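Local coordinates for protein adenylation domain (Streptomyces sp., PDB 5N9X) that is an adenylation domain of the ANL superfamily of AMP-binding enzymes and binds adenosine-5'-triphosphate and threonine, at residues T382-P390 with P398-D406; A440-V448 with P480-V489. One frame throughout, in Å; residues are numbered along the deposited sequence.

Contact 1 (T382-P390 with P398-D406). With ATP (adenosine-5'-triphosphate), chain D.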
loop_
_atom_site.group_PDB
_atom_site.type_symbol
_atom_site.label_atom_id
_atom_site.label_comp_id
_atom_site.label_asym_id
_atom_site.label_seq_id
_atom_site.Cartn_x
_atom_site.Cartn_y
_atom_site.Cartn_z
ATOM N N THR A 382 12.757 -0.919 -16.313
ATOM C CA THR A 382 13.606 -0.185 -15.384
ATOM C C THR A 382 14.273 0.968 -16.106
ATOM O O THR A 382 14.290 2.095 -15.622
ATOM C CB THR A 382 14.675 -1.076 -14.766
ATOM O OG1 THR A 382 14.032 -2.144 -14.067
ATOM C CG2 THR A 382 15.525 -0.261 -13.803
ATOM N N ALA A 383 14.816 0.656 -17.277
ATOM C CA ALA A 383 15.426 1.643 -18.155
ATOM C C ALA A 383 14.525 2.851 -18.375
ATOM O O ALA A 383 15.000 3.974 -18.363
ATOM C CB ALA A 383 15.783 0.997 -19.500
ATOM N N GLU A 384 13.230 2.614 -18.572
ATOM C CA GLU A 384 12.284 3.687 -18.862
ATOM C C GLU A 384 11.880 4.547 -17.676
ATOM O O GLU A 384 11.753 5.765 -17.812
ATOM C CB GLU A 384 11.008 3.122 -19.479
ATOM C CG GLU A 384 11.181 2.489 -20.818
ATOM C CD GLU A 384 10.000 1.611 -21.171
ATOM O OE1 GLU A 384 10.148 0.723 -22.050
ATOM O OE2 GLU A 384 8.935 1.790 -20.527
ATOM N N ARG A 385 11.658 3.917 -16.526
ATOM C CA ARG A 385 11.041 4.595 -15.392
ATOM C C ARG A 385 12.025 5.074 -14.324
ATOM O O ARG A 385 11.663 5.858 -13.451
ATOM C CB ARG A 385 9.993 3.673 -14.769
ATOM C CG ARG A 385 8.797 3.422 -15.651
ATOM C CD ARG A 385 7.785 2.613 -14.891
ATOM N NE ARG A 385 6.555 2.397 -15.641
ATOM C CZ ARG A 385 5.530 1.682 -15.182
ATOM N NH1 ARG A 385 5.588 1.136 -13.974
ATOM N NH2 ARG A 385 4.434 1.531 -15.917
ATOM N N PHE A 386 13.259 4.592 -14.396
ATOM C CA PHE A 386 14.340 5.061 -13.527
ATOM C C PHE A 386 15.434 5.646 -14.410
ATOM O O PHE A 386 16.150 4.882 -15.069
ATOM C CB PHE A 386 14.938 3.919 -12.678
ATOM C CG PHE A 386 13.959 3.238 -11.757
ATOM C CD1 PHE A 386 13.110 2.250 -12.235
ATOM C CD2 PHE A 386 13.922 3.552 -10.399
ATOM C CE1 PHE A 386 12.224 1.601 -11.377
ATOM C CE2 PHE A 386 13.048 2.910 -9.543
ATOM C CZ PHE A 386 12.193 1.936 -10.033
ATOM N N THR A 387 15.568 6.973 -14.427
ATOM C CA THR A 387 16.503 7.652 -15.331
ATOM C C THR A 387 17.505 8.544 -14.594
ATOM O O THR A 387 17.197 9.092 -13.534
ATOM C CB THR A 387 15.747 8.506 -16.366
ATOM O OG1 THR A 387 14.825 9.380 -15.690
ATOM C CG2 THR A 387 14.968 7.617 -17.273
ATOM N N THR A 388 18.705 8.665 -15.161
ATOM C CA THR A 388 19.731 9.603 -14.691
ATOM C C THR A 388 20.156 10.473 -15.869
ATOM O O THR A 388 20.454 9.955 -16.954
ATOM C CB THR A 388 20.978 8.888 -14.124
ATOM O OG1 THR A 388 20.585 7.829 -13.240
ATOM C CG2 THR A 388 21.891 9.867 -13.395
ATOM N N GLY A 389 20.191 11.787 -15.671
ATOM C CA GLY A 389 20.703 12.673 -16.705
ATOM C C GLY A 389 22.160 12.384 -17.052
ATOM O O GLY A 389 22.748 11.429 -16.552
ATOM N N PRO A 390 22.754 13.200 -17.931
ATOM C CA PRO A 390 24.161 12.989 -18.279
ATOM C C PRO A 390 25.119 14.024 -17.669
ATOM O O PRO A 390 26.106 13.626 -17.046
ATOM C CB PRO A 390 24.138 13.088 -19.806
ATOM C CG PRO A 390 22.950 14.014 -20.115
ATOM C CD PRO A 390 22.111 14.142 -18.859
ATOM N N PRO A 398 23.898 14.290 -11.462
ATOM C CA PRO A 398 22.445 14.335 -11.685
ATOM C C PRO A 398 21.680 13.312 -10.835
ATOM O O PRO A 398 22.172 12.207 -10.596
ATOM C CB PRO A 398 22.317 14.011 -13.176
ATOM C CG PRO A 398 23.463 13.087 -13.444
ATOM C CD PRO A 398 24.586 13.480 -12.483
ATOM N N PRO A 399 20.473 13.674 -10.376
ATOM C CA PRO A 399 19.777 12.684 -9.555
ATOM C C PRO A 399 19.239 11.533 -10.398
ATOM O O PRO A 399 19.090 11.671 -11.617
ATOM C CB PRO A 399 18.627 13.483 -8.925
ATOM C CG PRO A 399 18.849 14.899 -9.303
ATOM C CD PRO A 399 19.669 14.893 -10.551
ATOM N N ARG A 400 18.971 10.411 -9.741
ATOM C CA ARG A 400 18.310 9.272 -10.361
ATOM C C ARG A 400 16.805 9.408 -10.078
ATOM O O ARG A 400 16.390 9.356 -8.916
ATOM C CB ARG A 400 18.875 7.961 -9.804
ATOM C CG ARG A 400 18.427 6.705 -10.512
ATOM C CD ARG A 400 19.250 5.495 -10.101
ATOM N NE ARG A 400 18.499 4.266 -10.344
ATOM C CZ ARG A 400 17.710 3.673 -9.452
ATOM N NH1 ARG A 400 17.569 4.166 -8.232
ATOM N NH2 ARG A 400 17.068 2.569 -9.785
ATOM N N TYR A 401 16.000 9.614 -11.116
ATOM C CA TYR A 401 14.587 9.933 -10.933
ATOM C C TYR A 401 13.708 8.714 -11.216
ATOM O O TYR A 401 13.920 8.036 -12.211
ATOM C CB TYR A 401 14.165 11.088 -11.863
ATOM C CG TYR A 401 14.586 12.468 -11.408
ATOM C CD1 TYR A 401 13.923 13.118 -10.358
ATOM C CD2 TYR A 401 15.631 13.139 -12.044
ATOM C CE1 TYR A 401 14.320 14.391 -9.933
ATOM C CE2 TYR A 401 16.033 14.406 -11.637
ATOM C CZ TYR A 401 15.377 15.030 -10.588
ATOM O OH TYR A 401 15.782 16.286 -10.195
ATOM N N TYR A 402 12.721 8.442 -10.363
ATOM C CA TYR A 402 11.681 7.474 -10.711
ATOM C C TYR A 402 10.457 8.200 -11.252
ATOM O O TYR A 402 9.931 9.146 -10.636
ATOM C CB TYR A 402 11.262 6.587 -9.522
ATOM C CG TYR A 402 10.037 5.743 -9.852
ATOM C CD1 TYR A 402 10.146 4.643 -10.689
ATOM C CD2 TYR A 402 8.781 6.064 -9.354
ATOM C CE1 TYR A 402 9.051 3.874 -11.019
ATOM C CE2 TYR A 402 7.667 5.296 -9.668
ATOM C CZ TYR A 402 7.816 4.197 -10.504
ATOM O OH TYR A 402 6.745 3.404 -10.830
ATOM N N HIS A 403 9.998 7.745 -12.403
ATOM C CA HIS A 403 8.855 8.362 -13.037
ATOM C C HIS A 403 7.603 7.676 -12.511
ATOM O O HIS A 403 7.377 6.502 -12.772
ATOM C CB HIS A 403 8.963 8.267 -14.564
ATOM C CG HIS A 403 10.268 8.775 -15.118
ATOM N ND1 HIS A 403 10.580 8.710 -16.459
ATOM C CD2 HIS A 403 11.327 9.360 -14.516
ATOM C CE1 HIS A 403 11.780 9.231 -16.658
ATOM N NE2 HIS A 403 12.257 9.629 -15.499
ATOM N N SER A 404 6.800 8.412 -11.753
ATOM C CA SER A 404 5.670 7.825 -11.051
ATOM C C SER A 404 4.532 7.452 -11.994
ATOM O O SER A 404 3.722 6.567 -11.699
ATOM C CB SER A 404 5.157 8.796 -9.977
ATOM O OG SER A 404 4.382 9.832 -10.551
ATOM N N GLY A 405 4.454 8.157 -13.118
ATOM C CA GLY A 405 3.325 8.017 -14.021
ATOM C C GLY A 405 2.075 8.649 -13.431
ATOM O O GLY A 405 0.951 8.318 -13.821
ATOM N N ASP A 406 2.275 9.541 -12.462
ATOM C CA ASP A 406 1.170 10.237 -11.802
ATOM C C ASP A 406 1.195 11.712 -12.161
ATOM O O ASP A 406 2.265 12.320 -12.218
ATOM C CB ASP A 406 1.258 10.062 -10.282
ATOM C CG ASP A 406 0.706 8.734 -9.805
ATOM O OD1 ASP A 406 -0.484 8.460 -10.064
ATOM O OD2 ASP A 406 1.463 7.960 -9.182
HETATM P PG ATP D . 2.219 -0.303 -10.005
HETATM O O1G ATP D . 2.273 0.984 -10.820
HETATM O O2G ATP D . 2.210 -1.554 -10.830
HETATM O O3G ATP D . 3.274 -0.411 -8.918
HETATM P PB ATP D . 0.234 0.474 -8.001
HETATM O O1B ATP D . 0.090 1.891 -8.564
HETATM O O2B ATP D . -0.881 -0.136 -7.213
HETATM O O3B ATP D . 0.722 -0.380 -9.302
HETATM P PA ATP D . 1.683 0.796 -5.659
HETATM O O1A ATP D . 3.101 1.281 -5.471
HETATM O O2A ATP D . 1.118 -0.192 -4.644
HETATM O O3A ATP D . 1.565 0.229 -7.145
HETATM O "O5'" ATP D . 0.609 2.016 -5.844
HETATM C "C5'" ATP D . 0.945 3.402 -5.921
HETATM C "C4'" ATP D . -0.088 4.149 -6.767
HETATM O "O4'" ATP D . -1.225 4.506 -5.997
HETATM C "C3'" ATP D . 0.427 5.413 -7.433
HETATM O "O3'" ATP D . 0.610 5.108 -8.811
HETATM C "C2'" ATP D . -0.664 6.440 -7.271
HETATM O "O2'" ATP D . -1.357 6.553 -8.511
HETATM C "C1'" ATP D . -1.621 5.861 -6.250
HETATM N N9 ATP D . -1.581 6.619 -4.961
HETATM C C8 ATP D . -0.888 6.252 -3.859
HETATM N N7 ATP D . -1.042 7.124 -2.836
HETATM C C5 ATP D . -1.872 8.087 -3.275
HETATM C C6 ATP D . -2.452 9.313 -2.683
HETATM N N6 ATP D . -2.156 9.661 -1.416
HETATM N N1 ATP D . -3.267 10.062 -3.453
HETATM C C2 ATP D . -3.521 9.707 -4.729
HETATM N N3 ATP D . -3.048 8.600 -5.344
HETATM C C4 ATP D . -2.221 7.757 -4.677
HETATM O O HOH W 1 18.911 13.419 -13.963
#

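Contact 2 (A440-V448 with P480-V489)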
loop_
_atom_site.group_PDB
_atom_site.type_symbol
_atom_site.label_atom_id
_atom_site.label_comp_id
_atom_site.label_asym_id
_atom_site.label_seq_id
_atom_site.Cartn_x
_atom_site.Cartn_y
_atom_site.Cartn_z
ATOM N N ALA A 440 -15.704 9.703 -10.797
ATOM C CA ALA A 440 -16.202 10.585 -9.749
ATOM C C ALA A 440 -17.604 11.069 -10.077
ATOM O O ALA A 440 -18.452 11.141 -9.191
ATOM C CB ALA A 440 -15.269 11.772 -9.544
ATOM N N ALA A 441 -17.851 11.385 -11.345
ATOM C CA ALA A 441 -19.182 11.819 -11.757
ATOM C C ALA A 441 -20.224 10.721 -11.513
ATOM O O ALA A 441 -21.353 11.014 -11.117
ATOM C CB ALA A 441 -19.187 12.247 -13.221
ATOM N N VAL A 442 -19.864 9.468 -11.766
ATOM C CA VAL A 442 -20.776 8.380 -11.472
ATOM C C VAL A 442 -20.956 8.265 -9.953
ATOM O O VAL A 442 -22.077 8.149 -9.464
ATOM C CB VAL A 442 -20.282 7.042 -12.084
ATOM C CG1 VAL A 442 -21.072 5.863 -11.520
ATOM C CG2 VAL A 442 -20.406 7.074 -13.617
ATOM N N ARG A 443 -19.861 8.352 -9.204
ATOM C CA ARG A 443 -19.921 8.315 -7.739
ATOM C C ARG A 443 -20.797 9.422 -7.112
ATOM O O ARG A 443 -21.330 9.264 -6.013
ATOM C CB ARG A 443 -18.504 8.391 -7.164
ATOM C CG ARG A 443 -17.874 7.044 -6.900
ATOM C CD ARG A 443 -16.533 7.191 -6.197
ATOM N NE ARG A 443 -15.573 6.219 -6.713
ATOM C CZ ARG A 443 -14.565 6.544 -7.517
ATOM N NH1 ARG A 443 -14.384 7.813 -7.877
ATOM N NH2 ARG A 443 -13.745 5.610 -7.962
ATOM N N THR A 444 -20.945 10.528 -7.831
ATOM C CA THR A 444 -21.806 11.643 -7.425
ATOM C C THR A 444 -23.255 11.199 -7.184
ATOM O O THR A 444 -24.002 11.853 -6.466
ATOM C CB THR A 444 -21.737 12.780 -8.486
ATOM O OG1 THR A 444 -20.661 13.661 -8.158
ATOM C CG2 THR A 444 -22.986 13.588 -8.546
ATOM N N HIS A 445 -23.640 10.047 -7.718
ATOM C CA HIS A 445 -24.981 9.529 -7.435
ATOM C C HIS A 445 -25.096 8.969 -6.013
ATOM O O HIS A 445 -24.419 8.013 -5.667
ATOM C CB HIS A 445 -25.372 8.449 -8.448
ATOM C CG HIS A 445 -26.830 8.123 -8.447
ATOM N ND1 HIS A 445 -27.438 7.418 -7.431
ATOM C CD2 HIS A 445 -27.804 8.420 -9.333
ATOM C CE1 HIS A 445 -28.724 7.287 -7.699
ATOM N NE2 HIS A 445 -28.970 7.884 -8.850
ATOM N N PRO A 446 -26.019 9.519 -5.216
ATOM C CA PRO A 446 -26.102 9.221 -3.773
ATOM C C PRO A 446 -26.118 7.729 -3.392
ATOM O O PRO A 446 -25.560 7.358 -2.359
ATOM C CB PRO A 446 -27.417 9.890 -3.341
ATOM C CG PRO A 446 -27.956 10.621 -4.566
ATOM C CD PRO A 446 -27.272 10.069 -5.762
ATOM N N ALA A 447 -26.729 6.892 -4.222
ATOM C CA ALA A 447 -26.851 5.466 -3.932
ATOM C C ALA A 447 -25.695 4.631 -4.524
ATOM O O ALA A 447 -25.714 3.385 -4.465
ATOM C CB ALA A 447 -28.184 4.952 -4.442
ATOM N N VAL A 448 -24.701 5.314 -5.084
ATOM C CA VAL A 448 -23.536 4.645 -5.627
ATOM C C VAL A 448 -22.318 4.773 -4.724
ATOM O O VAL A 448 -21.819 5.880 -4.528
ATOM C CB VAL A 448 -23.151 5.201 -7.010
ATOM C CG1 VAL A 448 -21.867 4.528 -7.491
ATOM C CG2 VAL A 448 -24.276 4.990 -8.001
ATOM N N PRO A 480 -29.792 1.834 -7.501
ATOM C CA PRO A 480 -29.941 2.557 -8.771
ATOM C C PRO A 480 -29.527 1.734 -9.986
ATOM O O PRO A 480 -28.336 1.427 -10.142
ATOM C CB PRO A 480 -28.989 3.749 -8.623
ATOM C CG PRO A 480 -28.030 3.380 -7.553
ATOM C CD PRO A 480 -28.490 2.108 -6.869
ATOM N N ASP A 481 -30.499 1.406 -10.835
ATOM C CA ASP A 481 -30.222 0.759 -12.113
ATOM C C ASP A 481 -29.506 1.689 -13.088
ATOM O O ASP A 481 -29.494 2.925 -12.907
ATOM C CB ASP A 481 -31.527 0.227 -12.722
ATOM C CG ASP A 481 -32.523 1.332 -13.085
ATOM O OD1 ASP A 481 -32.131 2.474 -13.395
ATOM O OD2 ASP A 481 -33.733 1.052 -13.033
ATOM N N ALA A 482 -28.921 1.073 -14.110
ATOM C CA ALA A 482 -28.176 1.767 -15.154
ATOM C C ALA A 482 -28.935 2.942 -15.748
ATOM O O ALA A 482 -28.342 3.967 -16.043
ATOM C CB ALA A 482 -27.789 0.777 -16.276
ATOM N N ARG A 483 -30.242 2.782 -15.921
ATOM C CA ARG A 483 -31.089 3.822 -16.500
ATOM C C ARG A 483 -31.098 5.113 -15.684
ATOM O O ARG A 483 -30.905 6.202 -16.224
ATOM C CB ARG A 483 -32.507 3.284 -16.643
ATOM C CG ARG A 483 -33.346 3.939 -17.718
ATOM C CD ARG A 483 -34.749 3.406 -17.660
ATOM N NE ARG A 483 -35.652 4.157 -18.530
ATOM C CZ ARG A 483 -36.962 3.954 -18.583
ATOM N NH1 ARG A 483 -37.509 3.026 -17.821
ATOM N NH2 ARG A 483 -37.714 4.675 -19.400
ATOM N N ALA A 484 -31.320 4.991 -14.378
ATOM C CA ALA A 484 -31.300 6.153 -13.496
ATOM C C ALA A 484 -29.902 6.771 -13.447
ATOM O O ALA A 484 -29.748 7.992 -13.419
ATOM C CB ALA A 484 -31.763 5.768 -12.098
ATOM N N LEU A 485 -28.885 5.915 -13.450
ATOM C CA LEU A 485 -27.503 6.359 -13.338
ATOM C C LEU A 485 -27.112 7.115 -14.601
ATOM O O LEU A 485 -26.539 8.206 -14.547
ATOM C CB LEU A 485 -26.583 5.157 -13.100
ATOM C CG LEU A 485 -25.100 5.411 -12.856
ATOM C CD1 LEU A 485 -24.919 6.243 -11.607
ATOM C CD2 LEU A 485 -24.302 4.103 -12.769
ATOM N N ARG A 486 -27.457 6.524 -15.740
ATOM C CA ARG A 486 -27.211 7.095 -17.053
ATOM C C ARG A 486 -27.887 8.465 -17.176
ATOM O O ARG A 486 -27.269 9.433 -17.629
ATOM C CB ARG A 486 -27.714 6.114 -18.119
ATOM C CG ARG A 486 -27.691 6.575 -19.549
ATOM C CD ARG A 486 -28.323 5.514 -20.457
ATOM N NE ARG A 486 -27.561 4.266 -20.534
ATOM C CZ ARG A 486 -26.533 4.055 -21.351
ATOM N NH1 ARG A 486 -26.116 5.010 -22.166
ATOM N NH2 ARG A 486 -25.918 2.887 -21.347
ATOM N N ALA A 487 -29.147 8.542 -16.752
ATOM C CA ALA A 487 -29.906 9.795 -16.760
ATOM C C ALA A 487 -29.256 10.870 -15.903
ATOM O O ALA A 487 -29.228 12.032 -16.282
ATOM C CB ALA A 487 -31.333 9.554 -16.279
ATOM N N HIS A 488 -28.746 10.472 -14.738
ATOM C CA HIS A 488 -28.044 11.400 -13.845
ATOM C C HIS A 488 -26.725 11.922 -14.405
ATOM O O HIS A 488 -26.422 13.108 -14.305
ATOM C CB HIS A 488 -27.777 10.744 -12.491
ATOM C CG HIS A 488 -26.828 11.517 -11.630
ATOM N ND1 HIS A 488 -27.199 12.656 -10.941
ATOM C CD2 HIS A 488 -25.518 11.318 -11.347
ATOM C CE1 HIS A 488 -26.158 13.121 -10.277
ATOM N NE2 HIS A 488 -25.128 12.329 -10.503
ATOM N N VAL A 489 -25.931 11.020 -14.967
ATOM C CA VAL A 489 -24.625 11.351 -15.512
ATOM C C VAL A 489 -24.715 12.270 -16.747
ATOM O O VAL A 489 -23.789 13.055 -17.020
ATOM C CB VAL A 489 -23.872 10.038 -15.832
ATOM C CG1 VAL A 489 -22.694 10.256 -16.753
ATOM C CG2 VAL A 489 -23.426 9.371 -14.530
#

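Contact 1 (T382-P390 with P398-D406)
An antiparallel β-hairpin joins T382-P390 to P398-D406: strand 386-388 leaves the end of helix 379-385 at F386 and lies against strand 400-410, which runs on to the ATP pocket. The T387-Y401 pair is hydrogen-bonded in both directions, Y401 N giving to T387 O at 2.7 Å and T387 N to Y401 O at 3.0 Å. Next along the ladder, H403 N donates to R385 O, so the pairing reaches the last helical residue. T387 and H403 add a side-chain hydrogen bond on their face of the sheet. OG1 of T387, set between backbone N and carbonyl carbon (chi1 52°), comes in at the edge of the imidazole, 2.6 Å from H403 NE2; the same ring stacks with W365 of strand 362-367. On the face of F386 and Y402, CD1 of Y402 sits over the F386 ring toward its rim, 3.5 Å from F386 CZ, with the planes turned 48° apart. CD2 of F386 lies over one face of the R400 guanidinium, 3.4 Å from R400 NH2, the two planes 12° apart; R400 NH1 hydrogen-bonds to S372 O. The extended R385 runs beside Y402, and R385 NH1 and Y402 OH both hydrogen-bond to Y375 OH. At the hairpin end away from the nucleotide, a water links G389 N to P399 O. At the other end, D406 OD1 accepts from ATP O2' at 2.6 Å and OD2 from O3' at 3.0 Å. This bidentate carboxylate grip on the ribose diol is characteristic of the nucleotide site of ANL enzymes.

Contact 2 (A440-V448 with P480-V489)
With CG anti to the backbone N in both H445 (chi1 -165°) and H488 (chi1 168°), the two imidazoles are directed toward each other from the turn and from helix 482-492. They meet edge-to-face, the edge of H445 toward the face of H488, with planes at 87° and centroids 5.4 Å apart. CD2 of H445 also touches H488 CB at 3.9 Å, while the edge of the H488 ring meets the methyl of T444. P480 and H445 run antiparallel alongside each other, P480 CB 3.7 Å from H445 CE1, and P480 CG packs on A447 CB at 3.5 Å. H445 opens a type I turn to V448, and its ND1 takes a weak hydrogen bond from A447 N, which may help to hold the ring's rotation. Deeper in, L485 CD1 lies 3.9 Å from V442 CG1 and touches V448 CG2 and H445 CB as well; V442 CG2 meets V489 CG2 farther along the helix. Y502 of strand 501-505 also touches L485 and V489. D481 N-caps helix 482-492, its OD1 accepting from A484 N at 2.8 Å. Packing of a helix end and its following turn against a second helix, apolar inside with a T-shaped histidine pair toward the surface, is part of the α/β fold of the AMP-binding C-terminal domain.

How the contacts relate
Contact 1 closes before contact 2 opens along the chain, and the two are well separated: their centres lie 40 Å apart and their nearest atoms about 14 Å, without touching. They share no helix or strand. Contact 1 is a local hairpin whose strand 400-410 belongs to a large mixed sheet, pairing also with strands 362-367 and 416-421. Contact 2 is of longer range, bringing the end of helix 435-443 and the turn after it to helix 482-492, with strands 450-457 and 463-470 between them in sequence. Strand 400-410 of contact 1 thus leads to the nucleotide site through D406, whereas contact 2 packs two helical elements within the smaller C-terminal part.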